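PDB 7ABB: SalCYP truncation from Salinispora tropica, which is a heme-binding protein of the cytochrome P450 family, with a largely helical fold enclosing the heme, modelled here as heme c. Local coordinates for residues 76-84 with 224-234; 148-157 with 189-197. All blocks are in the same frame, centred on the assembly; numbering follows the deposited sequence.

Contact 1. Residues 76-84 with 224-234; sequences ERWIPLTIQ and DRESLLTVLFL. With HEC (heme c), chain B.
S227 and I79 show how a helix can hold an irregular segment by its backbone. The serine OG accepts from I79 N at 2.9 Å in a nearly straight bond and donates to R77 O at 3.0 Å, gripping the peptides on either side of W78. Its chi1 of -178° places the hydroxyl between R77 O and I79 N.

One turn earlier R77 and D224 form a salt bridge. R77, its chain extended from CG to NE, meets D224 side-on: NE reaches OD1 at 2.8 Å and NH2 reaches OD2 at 2.9 Å. Guanidinium and carboxylate lie only 18° from coplanar, although the arginine is exposed and poorly ordered.

Farther along the helix the packing is apolar. V231 CG2 sits at the edge of the W78 indole and 3.7 Å from W78 CB, while W78 CZ3 approaches L234 CD1 at 3.6 Å. The carbonyl of I79, buried without a hydrogen-bond partner, receives a CA-H...O contact from L228 CA at 3.5 Å. This carbonyl belongs to the cis peptide before P80, which opens a type I turn from P80 to I83, where L81 CA comes within 3.3 Å of heme c O2D.

In the P450 fold, 76-84 probably corresponds to the B-C loop and 224-234 to the first half of helix I, so the contact joins the two beside a heme carboxylate. Helix 86-95 packs on I79 and D224 through W91, and F183 of helix 182-199 reaches W78 and T230.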
loop_
_atom_site.group_PDB
_atom_site.type_symbol
_atom_site.label_atom_id
_atom_site.label_comp_id
_atom_site.label_asym_id
_atom_site.label_seq_id
_atom_site.Cartn_x
_atom_site.Cartn_y
_atom_site.Cartn_z
ATOM N N GLU A 76 -18.247 -9.954 -3.004
ATOM C CA GLU A 76 -18.169 -9.932 -1.549
ATOM C C GLU A 76 -18.337 -8.515 -1.018
ATOM O O GLU A 76 -18.436 -7.559 -1.788
ATOM C CB GLU A 76 -16.836 -10.506 -1.078
ATOM C CG GLU A 76 -16.524 -11.889 -1.610
ATOM C CD GLU A 76 -15.574 -11.855 -2.792
ATOM O OE1 GLU A 76 -15.747 -10.983 -3.669
ATOM O OE2 GLU A 76 -14.647 -12.693 -2.837
ATOM N N ARG A 77 -18.352 -8.387 0.307
ATOM C CA ARG A 77 -18.559 -7.110 0.989
ATOM C C ARG A 77 -17.354 -6.844 1.893
ATOM O O ARG A 77 -17.294 -7.312 3.033
ATOM C CB ARG A 77 -19.864 -7.139 1.775
ATOM C CG ARG A 77 -20.231 -5.832 2.452
ATOM C CD ARG A 77 -21.572 -5.967 3.171
ATOM N NE ARG A 77 -21.855 -4.809 4.016
ATOM C CZ ARG A 77 -22.565 -3.750 3.640
ATOM N NH1 ARG A 77 -23.089 -3.684 2.421
ATOM N NH2 ARG A 77 -22.754 -2.750 4.491
ATOM N N TRP A 78 -16.394 -6.089 1.374
ATOM C CA TRP A 78 -15.194 -5.713 2.115
ATOM C C TRP A 78 -15.301 -4.226 2.432
ATOM O O TRP A 78 -15.151 -3.382 1.544
ATOM C CB TRP A 78 -13.929 -6.016 1.312
ATOM C CG TRP A 78 -13.768 -7.462 0.932
ATOM C CD1 TRP A 78 -14.368 -8.108 -0.108
ATOM C CD2 TRP A 78 -12.945 -8.437 1.585
ATOM N NE1 TRP A 78 -13.973 -9.422 -0.144
ATOM C CE2 TRP A 78 -13.100 -9.650 0.885
ATOM C CE3 TRP A 78 -12.094 -8.403 2.690
ATOM C CZ2 TRP A 78 -12.434 -10.814 1.253
ATOM C CZ3 TRP A 78 -11.435 -9.565 3.055
ATOM C CH2 TRP A 78 -11.608 -10.751 2.340
ATOM N N ILE A 79 -15.562 -3.912 3.691
ATOM C CA ILE A 79 -15.780 -2.525 4.105
ATOM C C ILE A 79 -14.428 -1.842 4.280
ATOM O O ILE A 79 -13.612 -2.319 5.088
ATOM C CB ILE A 79 -16.568 -2.484 5.409
ATOM C CG1 ILE A 79 -17.945 -3.137 5.237
ATOM C CG2 ILE A 79 -16.683 -1.049 5.919
ATOM C CD1 ILE A 79 -18.917 -2.314 4.448
ATOM N N PRO A 80 -14.186 -0.692 3.637
ATOM C CA PRO A 80 -15.035 0.069 2.709
ATOM C C PRO A 80 -14.701 -0.136 1.234
ATOM O O PRO A 80 -15.235 0.565 0.391
ATOM C CB PRO A 80 -14.750 1.509 3.104
ATOM C CG PRO A 80 -13.292 1.484 3.510
ATOM C CD PRO A 80 -13.023 0.102 4.073
ATOM N N LEU A 81 -13.824 -1.099 0.944
ATOM C CA LEU A 81 -13.204 -1.204 -0.375
ATOM C C LEU A 81 -14.225 -1.443 -1.492
ATOM O O LEU A 81 -14.086 -0.895 -2.595
ATOM C CB LEU A 81 -12.170 -2.328 -0.328
ATOM C CG LEU A 81 -11.159 -2.494 -1.462
ATOM C CD1 LEU A 81 -10.320 -1.237 -1.697
ATOM C CD2 LEU A 81 -10.269 -3.681 -1.129
ATOM N N THR A 82 -15.240 -2.270 -1.243
ATOM C CA THR A 82 -16.147 -2.735 -2.288
ATOM C C THR A 82 -17.533 -2.118 -2.189
ATOM O O THR A 82 -18.467 -2.600 -2.841
ATOM C CB THR A 82 -16.265 -4.260 -2.257
ATOM O OG1 THR A 82 -16.958 -4.669 -1.075
ATOM C CG2 THR A 82 -14.895 -4.900 -2.278
ATOM N N ILE A 83 -17.699 -1.074 -1.396
ATOM C CA ILE A 83 -18.974 -0.372 -1.348
ATOM C C ILE A 83 -18.779 0.994 -1.984
ATOM O O ILE A 83 -17.680 1.548 -1.996
ATOM C CB ILE A 83 -19.529 -0.262 0.084
ATOM C CG1 ILE A 83 -18.507 0.403 0.983
ATOM C CG2 ILE A 83 -19.875 -1.646 0.618
ATOM C CD1 ILE A 83 -19.029 0.734 2.348
ATOM N N GLN A 84 -19.846 1.523 -2.570
ATOM C CA GLN A 84 -19.737 2.841 -3.173
ATOM C C GLN A 84 -21.046 3.570 -2.966
ATOM O O GLN A 84 -22.053 2.985 -2.566
ATOM C CB GLN A 84 -19.343 2.786 -4.671
ATOM C CG GLN A 84 -20.396 2.243 -5.630
ATOM C CD GLN A 84 -19.925 2.221 -7.106
ATOM O OE1 GLN A 84 -18.900 1.639 -7.442
ATOM N NE2 GLN A 84 -20.700 2.873 -7.975
ATOM N N ASP A 224 -20.128 -6.115 9.627
ATOM C CA ASP A 224 -19.401 -5.025 8.984
ATOM C C ASP A 224 -18.208 -4.592 9.832
ATOM O O ASP A 224 -17.150 -4.257 9.289
ATOM C CB ASP A 224 -20.331 -3.842 8.710
ATOM C CG ASP A 224 -21.206 -4.038 7.457
ATOM O OD1 ASP A 224 -20.972 -4.987 6.676
ATOM O OD2 ASP A 224 -22.134 -3.227 7.250
ATOM N N ARG A 225 -18.353 -4.603 11.164
ATOM C CA ARG A 225 -17.215 -4.346 12.045
ATOM C C ARG A 225 -16.078 -5.304 11.749
ATOM O O ARG A 225 -14.922 -4.902 11.625
ATOM C CB ARG A 225 -17.606 -4.487 13.518
ATOM C CG ARG A 225 -18.264 -3.272 14.090
ATOM C CD ARG A 225 -18.555 -3.382 15.584
ATOM N NE ARG A 225 -19.508 -2.330 15.908
ATOM C CZ ARG A 225 -20.821 -2.456 15.868
ATOM N NH1 ARG A 225 -21.388 -3.630 15.619
ATOM N NH2 ARG A 225 -21.583 -1.410 16.140
ATOM N N GLU A 226 -16.398 -6.593 11.665
ATOM C CA GLU A 226 -15.376 -7.589 11.382
ATOM C C GLU A 226 -14.809 -7.398 9.987
ATOM O O GLU A 226 -13.603 -7.549 9.769
ATOM C CB GLU A 226 -15.975 -8.986 11.544
ATOM C CG GLU A 226 -16.385 -9.284 12.961
ATOM C CD GLU A 226 -17.200 -10.550 13.072
ATOM O OE1 GLU A 226 -17.053 -11.420 12.191
ATOM O OE2 GLU A 226 -17.982 -10.680 14.042
ATOM N N SER A 227 -15.668 -7.065 9.024
ATOM C CA SER A 227 -15.165 -6.788 7.683
ATOM C C SER A 227 -14.167 -5.634 7.693
ATOM O O SER A 227 -13.056 -5.746 7.153
ATOM C CB SER A 227 -16.333 -6.485 6.754
ATOM O OG SER A 227 -15.855 -6.255 5.450
ATOM N N LEU A 228 -14.537 -4.518 8.327
ATOM C CA LEU A 228 -13.641 -3.366 8.399
ATOM C C LEU A 228 -12.283 -3.749 8.977
ATOM O O LEU A 228 -11.239 -3.432 8.406
ATOM C CB LEU A 228 -14.281 -2.262 9.242
ATOM C CG LEU A 228 -13.364 -1.080 9.575
ATOM C CD1 LEU A 228 -12.966 -0.305 8.324
ATOM C CD2 LEU A 228 -14.044 -0.174 10.594
ATOM N N LEU A 229 -12.293 -4.425 10.124
ATOM C CA LEU A 229 -11.046 -4.789 10.791
ATOM C C LEU A 229 -10.221 -5.726 9.929
ATOM O O LEU A 229 -8.993 -5.624 9.898
ATOM C CB LEU A 229 -11.355 -5.435 12.150
ATOM C CG LEU A 229 -11.909 -4.448 13.181
ATOM C CD1 LEU A 229 -12.377 -5.181 14.453
ATOM C CD2 LEU A 229 -10.872 -3.392 13.537
ATOM N N THR A 230 -10.884 -6.634 9.211
ATOM C CA THR A 230 -10.168 -7.514 8.290
ATOM C C THR A 230 -9.508 -6.715 7.173
ATOM O O THR A 230 -8.347 -6.956 6.827
ATOM C CB THR A 230 -11.126 -8.558 7.713
ATOM O OG1 THR A 230 -11.740 -9.275 8.792
ATOM C CG2 THR A 230 -10.387 -9.547 6.826
ATOM N N VAL A 231 -10.241 -5.767 6.582
ATOM C CA VAL A 231 -9.670 -4.964 5.500
ATOM C C VAL A 231 -8.482 -4.155 5.992
ATOM O O VAL A 231 -7.449 -4.059 5.317
ATOM C CB VAL A 231 -10.757 -4.051 4.898
ATOM C CG1 VAL A 231 -10.139 -2.988 4.013
ATOM C CG2 VAL A 231 -11.761 -4.868 4.127
ATOM N N LEU A 232 -8.595 -3.569 7.187
ATOM C CA LEU A 232 -7.482 -2.806 7.725
ATOM C C LEU A 232 -6.248 -3.671 7.879
ATOM O O LEU A 232 -5.139 -3.228 7.571
ATOM C CB LEU A 232 -7.876 -2.187 9.064
ATOM C CG LEU A 232 -8.896 -1.061 8.929
ATOM C CD1 LEU A 232 -9.348 -0.597 10.282
ATOM C CD2 LEU A 232 -8.327 0.125 8.179
ATOM N N PHE A 233 -6.419 -4.909 8.346
ATOM C CA PHE A 233 -5.269 -5.801 8.470
ATOM C C PHE A 233 -4.677 -6.109 7.104
ATOM O O PHE A 233 -3.456 -6.070 6.924
ATOM C CB PHE A 233 -5.671 -7.093 9.169
ATOM C CG PHE A 233 -4.529 -8.056 9.347
ATOM C CD1 PHE A 233 -3.707 -7.964 10.445
ATOM C CD2 PHE A 233 -4.287 -9.055 8.418
ATOM C CE1 PHE A 233 -2.645 -8.848 10.607
ATOM C CE2 PHE A 233 -3.223 -9.950 8.595
ATOM C CZ PHE A 233 -2.424 -9.839 9.684
ATOM N N LEU A 234 -5.535 -6.436 6.133
ATOM C CA LEU A 234 -5.044 -6.872 4.829
ATOM C C LEU A 234 -4.430 -5.725 4.030
ATOM O O LEU A 234 -3.533 -5.961 3.204
ATOM C CB LEU A 234 -6.182 -7.521 4.042
ATOM C CG LEU A 234 -6.685 -8.859 4.591
ATOM C CD1 LEU A 234 -7.906 -9.309 3.804
ATOM C CD2 LEU A 234 -5.616 -9.929 4.542
HETATM FE FE HEC B . -4.092 1.776 1.223
HETATM C CHA HEC B . -7.096 1.816 -0.455
HETATM C CHB HEC B . -2.482 1.994 -1.793
HETATM C CHC HEC B . -1.088 1.779 2.876
HETATM C CHD HEC B . -5.684 1.189 4.175
HETATM N NA HEC B . -4.672 1.865 -0.707
HETATM C C1A HEC B . -5.970 1.919 -1.215
HETATM C C2A HEC B . -5.971 2.078 -2.654
HETATM C C3A HEC B . -4.672 2.137 -3.003
HETATM C C4A HEC B . -3.862 2.003 -1.817
HETATM C CMA HEC B . -4.079 2.281 -4.416
HETATM C CAA HEC B . -7.225 2.206 -3.591
HETATM C CBA HEC B . -7.766 0.870 -4.085
HETATM C CGA HEC B . -8.938 1.108 -5.022
HETATM O O1A HEC B . -9.539 0.074 -5.394
HETATM O O2A HEC B . -9.217 2.290 -5.353
HETATM N NB HEC B . -2.165 1.811 0.655
HETATM C C1B HEC B . -1.700 1.950 -0.639
HETATM C C2B HEC B . -0.274 2.062 -0.575
HETATM C C3B HEC B . 0.104 2.029 0.716
HETATM C C4B HEC B . -1.064 1.846 1.506
HETATM C CMB HEC B . 0.568 2.239 -1.854
HETATM C CAB HEC B . 1.444 2.080 1.403
HETATM C CBB HEC B . 2.597 2.559 0.582
HETATM N NC HEC B . -3.512 1.497 3.156
HETATM C C1C HEC B . -2.227 1.633 3.628
HETATM C C2C HEC B . -2.247 1.564 5.065
HETATM C C3C HEC B . -3.530 1.406 5.460
HETATM C C4C HEC B . -4.325 1.344 4.255
HETATM C CMC HEC B . -0.996 1.692 5.936
HETATM C CAC HEC B . -4.146 1.240 6.859
HETATM C CBC HEC B . -3.364 1.704 8.087
HETATM N ND HEC B . -6.005 1.525 1.735
HETATM C C1D HEC B . -6.430 1.295 3.044
HETATM C C2D HEC B . -7.855 1.205 3.034
HETATM C C3D HEC B . -8.318 1.387 1.631
HETATM C C4D HEC B . -7.096 1.605 0.886
HETATM C CMD HEC B . -8.734 0.942 4.264
HETATM C CAD HEC B . -9.759 1.365 1.093
HETATM C CBD HEC B . -10.268 2.786 1.092
HETATM C CGD HEC B . -11.651 2.843 0.473
HETATM O O1D HEC B . -12.343 3.869 0.644
HETATM O O2D HEC B . -12.031 1.850 -0.180
#

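Contact 2. Residues 148-157 with 189-197; sequences GWPLADLDHL and YVRRHVARR
D153 OD2 is gripped twice, by Y189 OH at 2.7 Å and by a water that donates to it, also at 2.7 Å. The tyrosine uses the carboxylate's anti lone pair, and its ring stands perpendicular to the carboxylate plane. The same water accepts from R196 NH2 at 3.0 Å, so the two opposite charges are linked through solvent instead of touching directly. By their place in the chain, these segments probably correspond to the start of helix F with the turn before it, and to helix G, the helix pair found on the distal side of a P450 heme; an aromatic cluster of W149, Y189 and H193 binds them here.

Y189 is central to the packing. The ring reaches 148-157 because chi1 (-178°) turns CG opposite the backbone N, and there L157 CD2 sits over the middle of one face, 3.6 Å from the centroid. The rim of the tyrosine at CE2 points onto the face of the W149 five-membered ring, a T-shaped pair with planes at 71°. The indole in turn presents its own edge, CD1 foremost, to the face of H193, centroids 4.5 Å apart. R197 CG, from the same helix as H193, covers the other face of that imidazole toward its rim.

P150 CG rests over one face of the R196 guanidinium. G148, the first residue past helix 130-147, with positive phi, offers its carbonyl to helix 182-199: H193 CE1 lies 3.1 Å from G148 O, and R197 NH2 donates to G148 O at 2.9 Å along a bent path of 137°.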
loop_
_atom_site.group_PDB
_atom_site.type_symbol
_atom_site.label_atom_id
_atom_site.label_comp_id
_atom_site.label_asym_id
_atom_site.label_seq_id
_atom_site.Cartn_x
_atom_site.Cartn_y
_atom_site.Cartn_z
ATOM N N GLY A 148 -5.810 -0.099 17.220
ATOM C CA GLY A 148 -6.192 -0.442 18.568
ATOM C C GLY A 148 -6.092 -1.910 18.911
ATOM O O GLY A 148 -6.803 -2.367 19.821
ATOM N N TRP A 149 -5.234 -2.666 18.223
ATOM C CA TRP A 149 -5.017 -4.081 18.528
ATOM C C TRP A 149 -3.906 -4.220 19.576
ATOM O O TRP A 149 -2.841 -3.610 19.406
ATOM C CB TRP A 149 -4.631 -4.837 17.256
ATOM C CG TRP A 149 -5.750 -5.032 16.282
ATOM C CD1 TRP A 149 -7.035 -5.348 16.588
ATOM C CD2 TRP A 149 -5.688 -4.924 14.856
ATOM N NE1 TRP A 149 -7.791 -5.449 15.444
ATOM C CE2 TRP A 149 -6.982 -5.202 14.366
ATOM C CE3 TRP A 149 -4.666 -4.629 13.950
ATOM C CZ2 TRP A 149 -7.290 -5.166 13.011
ATOM C CZ3 TRP A 149 -4.969 -4.601 12.589
ATOM C CH2 TRP A 149 -6.274 -4.883 12.137
ATOM N N PRO A 150 -4.126 -4.987 20.657
ATOM C CA PRO A 150 -3.117 -5.109 21.728
ATOM C C PRO A 150 -1.764 -5.585 21.204
ATOM O O PRO A 150 -1.666 -6.601 20.509
ATOM C CB PRO A 150 -3.732 -6.141 22.682
ATOM C CG PRO A 150 -5.193 -6.088 22.433
ATOM C CD PRO A 150 -5.328 -5.784 20.945
ATOM N N LEU A 151 -0.701 -4.863 21.581
ATOM C CA LEU A 151 0.618 -5.155 21.029
ATOM C C LEU A 151 1.172 -6.504 21.478
ATOM O O LEU A 151 2.057 -7.034 20.798
ATOM C CB LEU A 151 1.595 -4.030 21.368
ATOM C CG LEU A 151 1.387 -2.743 20.548
ATOM C CD1 LEU A 151 2.382 -1.669 20.955
ATOM C CD2 LEU A 151 1.474 -2.961 19.020
ATOM N N ALA A 152 0.650 -7.089 22.558
ATOM C CA ALA A 152 1.029 -8.450 22.912
ATOM C C ALA A 152 0.695 -9.453 21.816
ATOM O O ALA A 152 1.275 -10.542 21.801
ATOM C CB ALA A 152 0.348 -8.867 24.221
ATOM N N ASP A 153 -0.210 -9.116 20.891
ATOM C CA ASP A 153 -0.626 -10.037 19.839
ATOM C C ASP A 153 0.228 -9.933 18.580
ATOM O O ASP A 153 -0.093 -10.583 17.582
ATOM C CB ASP A 153 -2.090 -9.793 19.451
ATOM C CG ASP A 153 -3.052 -9.963 20.614
ATOM O OD1 ASP A 153 -2.742 -10.713 21.573
ATOM O OD2 ASP A 153 -4.141 -9.346 20.561
ATOM N N LEU A 154 1.309 -9.146 18.607
ATOM C CA LEU A 154 2.078 -8.899 17.390
ATOM C C LEU A 154 2.621 -10.192 16.789
ATOM O O LEU A 154 2.542 -10.404 15.574
ATOM C CB LEU A 154 3.219 -7.927 17.684
ATOM C CG LEU A 154 4.015 -7.442 16.460
ATOM C CD1 LEU A 154 4.678 -6.124 16.785
ATOM C CD2 LEU A 154 5.054 -8.452 15.996
ATOM N N ASP A 155 3.230 -11.048 17.613
ATOM C CA ASP A 155 3.802 -12.274 17.069
ATOM C C ASP A 155 2.724 -13.124 16.411
ATOM O O ASP A 155 2.952 -13.712 15.348
ATOM C CB ASP A 155 4.525 -13.059 18.168
ATOM C CG ASP A 155 5.801 -12.371 18.651
ATOM O OD1 ASP A 155 6.455 -11.677 17.850
ATOM O OD2 ASP A 155 6.152 -12.534 19.840
ATOM N N HIS A 156 1.529 -13.171 17.007
ATOM C CA HIS A 156 0.436 -13.937 16.422
ATOM C C HIS A 156 0.036 -13.359 15.071
ATOM O O HIS A 156 -0.078 -14.082 14.076
ATOM C CB HIS A 156 -0.754 -13.943 17.382
ATOM C CG HIS A 156 -1.896 -14.798 16.933
ATOM N ND1 HIS A 156 -3.084 -14.273 16.464
ATOM C CD2 HIS A 156 -2.044 -16.144 16.904
ATOM C CE1 HIS A 156 -3.909 -15.261 16.163
ATOM N NE2 HIS A 156 -3.301 -16.405 16.415
ATOM N N LEU A 157 -0.161 -12.042 15.016
ATOM C CA LEU A 157 -0.594 -11.414 13.780
ATOM C C LEU A 157 0.510 -11.447 12.735
ATOM O O LEU A 157 0.225 -11.584 11.541
ATOM C CB LEU A 157 -1.038 -9.975 14.046
ATOM C CG LEU A 157 -2.298 -9.802 14.905
ATOM C CD1 LEU A 157 -2.625 -8.330 14.971
ATOM C CD2 LEU A 157 -3.451 -10.613 14.357
ATOM N N TYR A 189 -9.505 -13.797 15.069
ATOM C CA TYR A 189 -8.870 -12.716 15.814
ATOM C C TYR A 189 -9.756 -11.474 15.861
ATOM O O TYR A 189 -9.974 -10.898 16.930
ATOM C CB TYR A 189 -7.507 -12.382 15.211
ATOM C CG TYR A 189 -6.815 -11.299 15.993
ATOM C CD1 TYR A 189 -6.085 -11.603 17.132
ATOM C CD2 TYR A 189 -6.921 -9.972 15.620
ATOM C CE1 TYR A 189 -5.461 -10.618 17.856
ATOM C CE2 TYR A 189 -6.282 -8.976 16.341
ATOM C CZ TYR A 189 -5.568 -9.311 17.467
ATOM O OH TYR A 189 -4.948 -8.322 18.185
ATOM N N VAL A 190 -10.284 -11.041 14.712
ATOM C CA VAL A 190 -11.101 -9.825 14.724
ATOM C C VAL A 190 -12.408 -10.049 15.479
ATOM O O VAL A 190 -12.913 -9.125 16.126
ATOM C CB VAL A 190 -11.378 -9.295 13.303
ATOM C CG1 VAL A 190 -10.066 -9.011 12.560
ATOM C CG2 VAL A 190 -12.265 -10.236 12.528
ATOM N N ARG A 191 -12.974 -11.264 15.416
ATOM C CA ARG A 191 -14.154 -11.583 16.220
ATOM C C ARG A 191 -13.845 -11.445 17.702
ATOM O O ARG A 191 -14.637 -10.877 18.465
ATOM C CB ARG A 191 -14.627 -13.005 15.924
ATOM C CG ARG A 191 -15.477 -13.129 14.697
ATOM C CD ARG A 191 -16.403 -14.330 14.790
ATOM N NE ARG A 191 -15.659 -15.586 14.818
ATOM C CZ ARG A 191 -15.193 -16.205 13.738
ATOM N NH1 ARG A 191 -15.392 -15.691 12.532
ATOM N NH2 ARG A 191 -14.525 -17.342 13.864
ATOM N N ARG A 192 -12.694 -11.967 18.124
ATOM C CA ARG A 192 -12.300 -11.857 19.522
ATOM C C ARG A 192 -12.034 -10.407 19.913
ATOM O O ARG A 192 -12.338 -10.010 21.046
ATOM C CB ARG A 192 -11.074 -12.732 19.797
ATOM C CG ARG A 192 -11.348 -14.243 19.848
ATOM C CD ARG A 192 -10.079 -15.009 20.237
ATOM N NE ARG A 192 -10.323 -16.404 20.622
ATOM C CZ ARG A 192 -9.798 -17.478 20.025
ATOM N NH1 ARG A 192 -10.091 -18.693 20.480
ATOM N NH2 ARG A 192 -8.976 -17.359 18.986
ATOM N N HIS A 193 -11.491 -9.600 18.996
ATOM C CA HIS A 193 -11.228 -8.200 19.310
ATOM C C HIS A 193 -12.533 -7.435 19.509
ATOM O O HIS A 193 -12.663 -6.629 20.437
ATOM C CB HIS A 193 -10.394 -7.548 18.203
ATOM C CG HIS A 193 -9.940 -6.167 18.549
ATOM N ND1 HIS A 193 -9.082 -5.913 19.600
ATOM C CD2 HIS A 193 -10.267 -4.962 18.024
ATOM C CE1 HIS A 193 -8.883 -4.609 19.689
ATOM N NE2 HIS A 193 -9.584 -4.011 18.740
ATOM N N VAL A 194 -13.500 -7.650 18.622
ATOM C CA VAL A 194 -14.797 -7.004 18.789
ATOM C C VAL A 194 -15.365 -7.352 20.154
ATOM O O VAL A 194 -15.834 -6.484 20.896
ATOM C CB VAL A 194 -15.748 -7.413 17.653
ATOM C CG1 VAL A 194 -17.174 -6.892 17.906
ATOM C CG2 VAL A 194 -15.230 -6.876 16.348
ATOM N N ALA A 195 -15.281 -8.627 20.524
ATOM C CA ALA A 195 -15.863 -9.063 21.794
ATOM C C ALA A 195 -15.133 -8.443 22.982
ATOM O O ALA A 195 -15.765 -8.106 23.997
ATOM C CB ALA A 195 -15.843 -10.589 21.889
ATOM N N ARG A 196 -13.806 -8.317 22.893
ATOM C CA ARG A 196 -13.043 -7.644 23.942
ATOM C C ARG A 196 -13.546 -6.224 24.163
ATOM O O ARG A 196 -13.790 -5.807 25.302
ATOM C CB ARG A 196 -11.552 -7.628 23.588
ATOM C CG ARG A 196 -10.674 -6.846 24.589
ATOM C CD ARG A 196 -9.308 -6.477 24.020
ATOM N NE ARG A 196 -8.393 -7.607 23.934
ATOM C CZ ARG A 196 -7.721 -8.126 24.956
ATOM N NH1 ARG A 196 -7.872 -7.647 26.188
ATOM N NH2 ARG A 196 -6.902 -9.147 24.741
ATOM N N ARG A 197 -13.699 -5.460 23.077
ATOM C CA ARG A 197 -14.061 -4.058 23.216
ATOM C C ARG A 197 -15.524 -3.895 23.603
ATOM O O ARG A 197 -15.869 -2.932 24.289
ATOM C CB ARG A 197 -13.749 -3.310 21.924
ATOM C CG ARG A 197 -12.263 -3.283 21.601
ATOM C CD ARG A 197 -11.433 -2.680 22.722
ATOM N NE ARG A 197 -10.071 -2.372 22.285
ATOM C CZ ARG A 197 -8.967 -2.489 23.028
ATOM N NH1 ARG A 197 -9.015 -2.927 24.281
ATOM N NH2 ARG A 197 -7.796 -2.165 22.499
HETATM O O HOH W 1 -6.380 -9.999 21.958
#

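Overall arrangement
Followed from the N terminus, the chain passes through 76-84, just ahead of helix 86-95, and helix 222-235 packs back on it after 139 intervening residues, the loop that contact 1 closes. Within that span, contact 2 closes a shorter one of 31 residues, joining the turn after helix 130-147 and the start of helix 154-165 to helix 182-199. The two are therefore nested and do not cross. Their centres lie about 17 Å apart, yet they meet directly: W149 packs on F233 and on the backbone of L229, and R191 touches E226. Helix 222-235 thus connects the loop beside the heme with the helix pair of contact 2.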